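PDB 1XKY: dihydrodipicolinate synthase, which probably catalyses the condensation of pyruvate with aspartate semialdehyde, the first committed step of the diaminopimelate route to lysine. Local coordinates for residues A95-D98 with L99-A103; L282-T285 with E286-V290; H244-L247 with V248-T251. One frame throughout, in Å; residues are numbered along the deposited sequence.

Contact 1: A95-D98 with L99-A103; sequences ASID and LTKKA
Asp98 and Lys102, four residues apart on helix 93-105, cross at a slant, the end of the lysine coming up beside the carboxylate oxygens. Asp98 carries its CG opposite the backbone N (chi1 -171°), which swings the carboxylate toward the next turn; Lys102 runs extended until a final bend at chi4 turns its amine back. The result is a salt bridge of 3.5 Å between Asp98 OD2 and Lys102 NZ, with Lys102 CE closer still to OD2, at 3.3 Å. A water ties the group together, donating to Asp98 O and to Asp98 OD1 and accepting weakly from Lys102 NZ.

Ile97 and Lys101 instead lie alongside one another, pointing the same way, so that Ile97 CG2 rests 3.7 Å from Lys101 NZ. On the inner side Thr100 OG1 donates to Ser96 O at 2.6 Å, while Thr100 N reaches the same oxygen from the opposite face of the carbonyl plane. Thr100 OG1 also bonds Thr88 OG1, Ser96 OG bonds Ser90 N, and Leu99 packs on Tyr71 of helix 64-78. The chemistry is thus two-sided: a long, hydrated ion pair, probably modest in strength, lies along the outer side, and hydroxyl bonds, one of them short, fasten the inner one.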
loop_
_atom_site.group_PDB
_atom_site.type_symbol
_atom_site.label_atom_id
_atom_site.label_comp_id
_atom_site.label_asym_id
_atom_site.label_seq_id
_atom_site.Cartn_x
_atom_site.Cartn_y
_atom_site.Cartn_z
ATOM N N ALA A 95 6.884 -25.938 17.874
ATOM C CA ALA A 95 6.044 -26.842 17.090
ATOM C C ALA A 95 6.694 -27.166 15.744
ATOM O O ALA A 95 6.605 -28.297 15.275
ATOM C CB ALA A 95 4.651 -26.253 16.889
ATOM N N SER A 96 7.360 -26.178 15.149
ATOM C CA SER A 96 8.021 -26.353 13.853
ATOM C C SER A 96 9.172 -27.358 13.936
ATOM O O SER A 96 9.347 -28.175 13.028
ATOM C CB SER A 96 8.512 -25.008 13.299
ATOM O OG SER A 96 7.437 -24.115 13.057
ATOM N N ILE A 97 9.946 -27.297 15.015
ATOM C CA ILE A 97 10.976 -28.305 15.294
ATOM C C ILE A 97 10.357 -29.708 15.436
ATOM O O ILE A 97 10.828 -30.662 14.825
ATOM C CB ILE A 97 11.808 -27.929 16.549
ATOM C CG1 ILE A 97 12.744 -26.756 16.213
ATOM C CG2 ILE A 97 12.598 -29.134 17.071
ATOM C CD1 ILE A 97 13.344 -26.051 17.417
ATOM N N ASP A 98 9.294 -29.829 16.224
ATOM C CA ASP A 98 8.625 -31.119 16.378
ATOM C C ASP A 98 8.210 -31.711 15.026
ATOM O O ASP A 98 8.552 -32.849 14.714
ATOM C CB ASP A 98 7.395 -31.006 17.270
ATOM C CG ASP A 98 6.807 -32.363 17.612
ATOM O OD1 ASP A 98 7.477 -33.141 18.327
ATOM O OD2 ASP A 98 5.681 -32.661 17.149
ATOM N N LEU A 99 7.467 -30.942 14.233
ATOM C CA LEU A 99 6.956 -31.450 12.954
ATOM C C LEU A 99 8.095 -31.742 11.974
ATOM O O LEU A 99 8.013 -32.663 11.164
ATOM C CB LEU A 99 5.951 -30.470 12.340
ATOM C CG LEU A 99 5.197 -30.911 11.085
ATOM C CD1 LEU A 99 4.419 -32.215 11.323
ATOM C CD2 LEU A 99 4.269 -29.819 10.640
ATOM N N THR A 100 9.165 -30.962 12.062
ATOM C CA THR A 100 10.333 -31.157 11.212
ATOM C C THR A 100 10.987 -32.513 11.510
ATOM O O THR A 100 11.359 -33.237 10.577
ATOM C CB THR A 100 11.315 -29.975 11.342
ATOM O OG1 THR A 100 10.688 -28.784 10.827
ATOM C CG2 THR A 100 12.601 -30.224 10.577
ATOM N N LYS A 101 11.085 -32.860 12.798
ATOM C CA LYS A 101 11.585 -34.176 13.229
ATOM C C LYS A 101 10.718 -35.286 12.671
ATOM O O LYS A 101 11.224 -36.255 12.131
ATOM C CB LYS A 101 11.595 -34.317 14.757
ATOM C CG LYS A 101 12.380 -33.266 15.529
ATOM C CD LYS A 101 13.851 -33.590 15.669
ATOM C CE LYS A 101 14.574 -32.530 16.493
ATOM N NZ LYS A 101 14.032 -32.409 17.876
ATOM N N LYS A 102 9.405 -35.141 12.826
ATOM C CA LYS A 102 8.461 -36.138 12.345
ATOM C C LYS A 102 8.545 -36.340 10.829
ATOM O O LYS A 102 8.566 -37.476 10.356
ATOM C CB LYS A 102 7.036 -35.787 12.780
ATOM C CG LYS A 102 6.778 -36.042 14.261
ATOM C CD LYS A 102 5.645 -35.194 14.786
ATOM C CE LYS A 102 5.057 -35.748 16.067
ATOM N NZ LYS A 102 6.119 -36.114 17.051
ATOM N N ALA A 103 8.610 -35.248 10.072
ATOM C CA ALA A 103 8.819 -35.335 8.623
ATOM C C ALA A 103 10.141 -36.036 8.286
ATOM O O ALA A 103 10.189 -36.881 7.392
ATOM C CB ALA A 103 8.773 -33.958 7.984
HETATM O O HOH W 1 9.124 -34.639 17.153
#

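Contact 2: L282-T285 with E286-V290; sequences LPLT and EEERV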
loop_
_atom_site.group_PDB
_atom_site.type_symbol
_atom_site.label_atom_id
_atom_site.label_comp_id
_atom_site.label_asym_id
_atom_site.label_seq_id
_atom_site.Cartn_x
_atom_site.Cartn_y
_atom_site.Cartn_z
ATOM N N LEU A 282 -14.055 -22.329 0.819
ATOM C CA LEU A 282 -15.313 -22.837 0.278
ATOM C C LEU A 282 -15.164 -23.292 -1.166
ATOM O O LEU A 282 -14.266 -22.833 -1.876
ATOM C CB LEU A 282 -16.390 -21.744 0.333
ATOM C CG LEU A 282 -16.920 -21.268 1.689
ATOM C CD1 LEU A 282 -17.899 -20.123 1.505
ATOM C CD2 LEU A 282 -17.580 -22.385 2.448
ATOM N N PRO A 283 -16.071 -24.174 -1.625
ATOM C CA PRO A 283 -16.148 -24.457 -3.057
ATOM C C PRO A 283 -16.427 -23.200 -3.878
ATOM O O PRO A 283 -17.053 -22.267 -3.385
ATOM C CB PRO A 283 -17.348 -25.408 -3.175
ATOM C CG PRO A 283 -17.573 -25.940 -1.838
ATOM C CD PRO A 283 -17.041 -24.966 -0.850
ATOM N N LEU A 284 -15.968 -23.196 -5.121
ATOM C CA LEU A 284 -16.324 -22.155 -6.075
ATOM C C LEU A 284 -17.841 -22.088 -6.230
ATOM O O LEU A 284 -18.513 -23.121 -6.220
ATOM C CB LEU A 284 -15.698 -22.450 -7.442
ATOM C CG LEU A 284 -14.369 -21.803 -7.831
ATOM C CD1 LEU A 284 -13.387 -21.838 -6.728
ATOM C CD2 LEU A 284 -13.813 -22.488 -9.072
ATOM N N THR A 285 -18.379 -20.881 -6.366
ATOM C CA THR A 285 -19.764 -20.726 -6.776
ATOM C C THR A 285 -19.877 -21.195 -8.215
ATOM O O THR A 285 -18.865 -21.391 -8.898
ATOM C CB THR A 285 -20.269 -19.266 -6.676
ATOM O OG1 THR A 285 -19.542 -18.424 -7.577
ATOM C CG2 THR A 285 -20.122 -18.751 -5.271
ATOM N N GLU A 286 -21.111 -21.376 -8.672
ATOM C CA GLU A 286 -21.365 -21.737 -10.056
ATOM C C GLU A 286 -20.830 -20.661 -10.994
ATOM O O GLU A 286 -20.339 -20.966 -12.073
ATOM C CB GLU A 286 -22.865 -21.950 -10.295
ATOM C CG GLU A 286 -23.229 -22.313 -11.739
ATOM C CD GLU A 286 -22.665 -23.658 -12.193
ATOM O OE1 GLU A 286 -22.619 -23.898 -13.419
ATOM O OE2 GLU A 286 -22.273 -24.482 -11.335
ATOM N N GLU A 287 -20.920 -19.407 -10.569
ATOM C CA GLU A 287 -20.425 -18.278 -11.360
ATOM C C GLU A 287 -18.894 -18.294 -11.459
ATOM O O GLU A 287 -18.334 -18.103 -12.542
ATOM C CB GLU A 287 -20.911 -16.948 -10.759
ATOM C CG GLU A 287 -22.436 -16.731 -10.846
ATOM C CD GLU A 287 -23.263 -17.528 -9.824
ATOM O OE1 GLU A 287 -22.700 -18.097 -8.854
ATOM O OE2 GLU A 287 -24.501 -17.583 -9.995
ATOM N N GLU A 288 -18.232 -18.533 -10.328
ATOM C CA GLU A 288 -16.766 -18.678 -10.298
ATOM C C GLU A 288 -16.292 -19.870 -11.134
ATOM O O GLU A 288 -15.271 -19.796 -11.809
ATOM C CB GLU A 288 -16.273 -18.817 -8.855
ATOM C CG GLU A 288 -16.403 -17.545 -8.056
ATOM C CD GLU A 288 -16.164 -17.734 -6.579
ATOM O OE1 GLU A 288 -16.527 -18.808 -6.026
ATOM O OE2 GLU A 288 -15.629 -16.788 -5.969
ATOM N N ARG A 289 -17.057 -20.955 -11.086
ATOM C CA ARG A 289 -16.770 -22.166 -11.855
ATOM C C ARG A 289 -16.851 -21.918 -13.368
ATOM O O ARG A 289 -15.963 -22.318 -14.117
ATOM C CB ARG A 289 -17.744 -23.278 -11.447
ATOM C CG ARG A 289 -17.334 -24.667 -11.873
ATOM C CD ARG A 289 -18.516 -25.613 -11.880
ATOM N NE ARG A 289 -19.464 -25.245 -12.935
ATOM C CZ ARG A 289 -19.319 -25.527 -14.232
ATOM N NH1 ARG A 289 -18.259 -26.196 -14.681
ATOM N NH2 ARG A 289 -20.245 -25.128 -15.094
ATOM N N VAL A 290 -17.925 -21.261 -13.805
ATOM C CA VAL A 290 -18.095 -20.870 -15.211
ATOM C C VAL A 290 -16.965 -19.935 -15.686
ATOM O O VAL A 290 -16.438 -20.089 -16.790
ATOM C CB VAL A 290 -19.486 -20.204 -15.437
ATOM C CG1 VAL A 290 -19.573 -19.544 -16.811
ATOM C CG2 VAL A 290 -20.603 -21.233 -15.287
HETATM O O HOH W 2 -16.705 -19.556 -3.440
#
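Glu288 OE1 is gripped from two directions: Thr285 N donates to it at 2.8 Å, in a nearly straight bond (167° at the hydrogen), and a water that also donates to Pro283 O gives it a second proton at 2.7 Å. The amide meets OE1 on the anti side, 16° out of the carboxylate plane. In return Glu288 N donates to Thr285 OG1 at 3.0 Å. These reciprocal bonds make a capping box, a textbook way of starting a helix, with Thr285 as the N-cap. Its hydroxyl sits between the backbone N and the carbonyl carbon (chi1 64°), and from there it accepts from Glu288 N; Glu288 stretches beyond CG, which lets OE1 reach the amide of Thr285.

On the other flank of the hydroxyl, Thr285 OG1 lies 3.4 Å from Glu287 OE1, a weak contact. Beside these bonds Leu284 crosses the stem of Glu288, its CG 3.7 Å from Glu288 CB. Within the first turn of the helix, Arg289 NH2 donates to Glu286 OE1 at 3.2 Å in a salt bridge, with that oxygen close to the guanidinium plane. Acidic side chains at this end would be expected to interact favourably with the helix dipole.

The site lies at the surface, where the loop that follows helix 261-269 turns into helix 286-297. Leu284 packs onto Thr261 and Thr265 of helix 261-269, Arg289 reaches Met269 on that same helix, and shortly before helix 286-297 begins, Leu282 packs on Gly125 of a second subunit.

Contact 3: H244-L247 with V248-T251; sequences HQLL and VRVT
His244 and Val248 meet one turn apart on helix 237-253, which follows the last strand of the TIM barrel in the chain, and their contact is of the CH-pi kind. Val248 CG2 stands over one face of the imidazole, 3.9 Å from the centroid of the His244 ring and displaced toward the rim. With CG opposite the backbone N (chi1 168°), the His244 ring extends along the helix toward Val248. This side is closely packed and extends across a subunit boundary: His244 NE2 bonds Thr182 OG1 of a third subunit, and Val248 packs on Leu179 of that subunit. Nearby, Leu247 is buried against Met225 and Met228 of helix 218-234.

The other side, of Gln245 and Arg249, is partly exposed. Arg249 bends at chi3, and its guanidinium approaches Leu246 CD1 obliquely, with NH2 3.3 Å from that methyl; its NH1 bonds Ser298 OG, while Gln245 and Arg249 both pack on Glu186 of the third subunit. On a further, buried face Leu246 and Val250 run side by side, with CD1 of the leucine 3.9 Å from CG2 of the valine.

Two donors of one residue converge on Leu247 O: Thr251 N at 2.8 Å and, from the opposite face of the carbonyl plane, Thr251 OG1 at 2.7 Å, the hydroxyl lying 40° out of that plane.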
loop_
_atom_site.group_PDB
_atom_site.type_symbol
_atom_site.label_atom_id
_atom_site.label_comp_id
_atom_site.label_asym_id
_atom_site.label_seq_id
_atom_site.Cartn_x
_atom_site.Cartn_y
_atom_site.Cartn_z
ATOM N N HIS A 244 4.806 -17.790 -21.866
ATOM C CA HIS A 244 4.744 -16.904 -20.704
ATOM C C HIS A 244 3.391 -16.201 -20.617
ATOM O O HIS A 244 2.826 -16.078 -19.545
ATOM C CB HIS A 244 5.888 -15.875 -20.765
ATOM C CG HIS A 244 5.756 -14.746 -19.792
ATOM N ND1 HIS A 244 5.986 -14.887 -18.439
ATOM C CD2 HIS A 244 5.436 -13.444 -19.986
ATOM C CE1 HIS A 244 5.808 -13.722 -17.842
ATOM N NE2 HIS A 244 5.467 -12.831 -18.758
ATOM N N GLN A 245 2.888 -15.744 -21.756
ATOM C CA GLN A 245 1.585 -15.090 -21.816
ATOM C C GLN A 245 0.450 -16.016 -21.358
ATOM O O GLN A 245 -0.435 -15.602 -20.604
ATOM C CB GLN A 245 1.344 -14.533 -23.223
ATOM C CG GLN A 245 2.136 -13.251 -23.447
ATOM C CD GLN A 245 2.309 -12.870 -24.903
ATOM O OE1 GLN A 245 3.115 -11.988 -25.228
ATOM N NE2 GLN A 245 1.566 -13.522 -25.785
ATOM N N LEU A 246 0.507 -17.267 -21.799
ATOM C CA LEU A 246 -0.430 -18.301 -21.368
ATOM C C LEU A 246 -0.323 -18.548 -19.862
ATOM O O LEU A 246 -1.331 -18.597 -19.171
ATOM C CB LEU A 246 -0.157 -19.607 -22.125
ATOM C CG LEU A 246 -1.040 -20.817 -21.781
ATOM C CD1 LEU A 246 -2.481 -20.532 -22.133
ATOM C CD2 LEU A 246 -0.547 -22.062 -22.507
ATOM N N LEU A 247 0.902 -18.703 -19.370
ATOM C CA LEU A 247 1.149 -18.970 -17.955
ATOM C C LEU A 247 0.522 -17.888 -17.069
ATOM O O LEU A 247 -0.189 -18.199 -16.108
ATOM C CB LEU A 247 2.656 -19.089 -17.696
ATOM C CG LEU A 247 3.145 -19.321 -16.258
ATOM C CD1 LEU A 247 2.454 -20.508 -15.613
ATOM C CD2 LEU A 247 4.648 -19.522 -16.280
ATOM N N VAL A 248 0.750 -16.629 -17.430
ATOM C CA VAL A 248 0.220 -15.479 -16.685
ATOM C C VAL A 248 -1.308 -15.496 -16.662
ATOM O O VAL A 248 -1.927 -15.298 -15.616
ATOM C CB VAL A 248 0.710 -14.130 -17.291
ATOM C CG1 VAL A 248 -0.024 -12.940 -16.664
ATOM C CG2 VAL A 248 2.215 -13.977 -17.116
ATOM N N ARG A 249 -1.894 -15.743 -17.823
ATOM C CA ARG A 249 -3.343 -15.792 -17.990
ATOM C C ARG A 249 -3.942 -16.916 -17.144
ATOM O O ARG A 249 -4.876 -16.702 -16.362
ATOM C CB ARG A 249 -3.657 -16.028 -19.467
ATOM C CG ARG A 249 -5.041 -15.656 -19.896
ATOM C CD ARG A 249 -5.043 -15.287 -21.378
ATOM N NE ARG A 249 -4.554 -16.376 -22.225
ATOM C CZ ARG A 249 -5.256 -17.469 -22.512
ATOM N NH1 ARG A 249 -6.470 -17.647 -22.005
ATOM N NH2 ARG A 249 -4.739 -18.401 -23.300
ATOM N N VAL A 250 -3.394 -18.116 -17.307
ATOM C CA VAL A 250 -3.866 -19.281 -16.561
ATOM C C VAL A 250 -3.708 -19.077 -15.049
ATOM O O VAL A 250 -4.633 -19.359 -14.268
ATOM C CB VAL A 250 -3.151 -20.569 -17.039
ATOM C CG1 VAL A 250 -3.389 -21.746 -16.076
ATOM C CG2 VAL A 250 -3.614 -20.916 -18.455
ATOM N N THR A 251 -2.552 -18.568 -14.643
ATOM C CA THR A 251 -2.277 -18.347 -13.230
ATOM C C THR A 251 -3.250 -17.354 -12.602
ATOM O O THR A 251 -3.804 -17.622 -11.536
ATOM C CB THR A 251 -0.827 -17.889 -12.997
ATOM O OG1 THR A 251 0.060 -18.901 -13.489
ATOM C CG2 THR A 251 -0.569 -17.696 -11.517
#

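Overall arrangement
From the N terminus, contact 1 comes first, on helix 93-105, which joins strands 84-87 and 110-114 in a beta-alpha-beta unit of the barrel. Contact 3 follows on helix 237-253, beyond the last barrel strand, and contact 2 comes last, where a loop enters helix 286-297. The three stand in series; none nests within or crosses another, and each closes merely one turn of chain. Contacts 1 and 3 lie on opposite sides of the chain's centre, their centres about 36 Å apart, whereas contacts 2 and 3 are about 21 Å apart between centres. Together they sample the barrel's helical layer and the C-terminal helices, with contacts 2 and 3 also bordering neighbouring subunits.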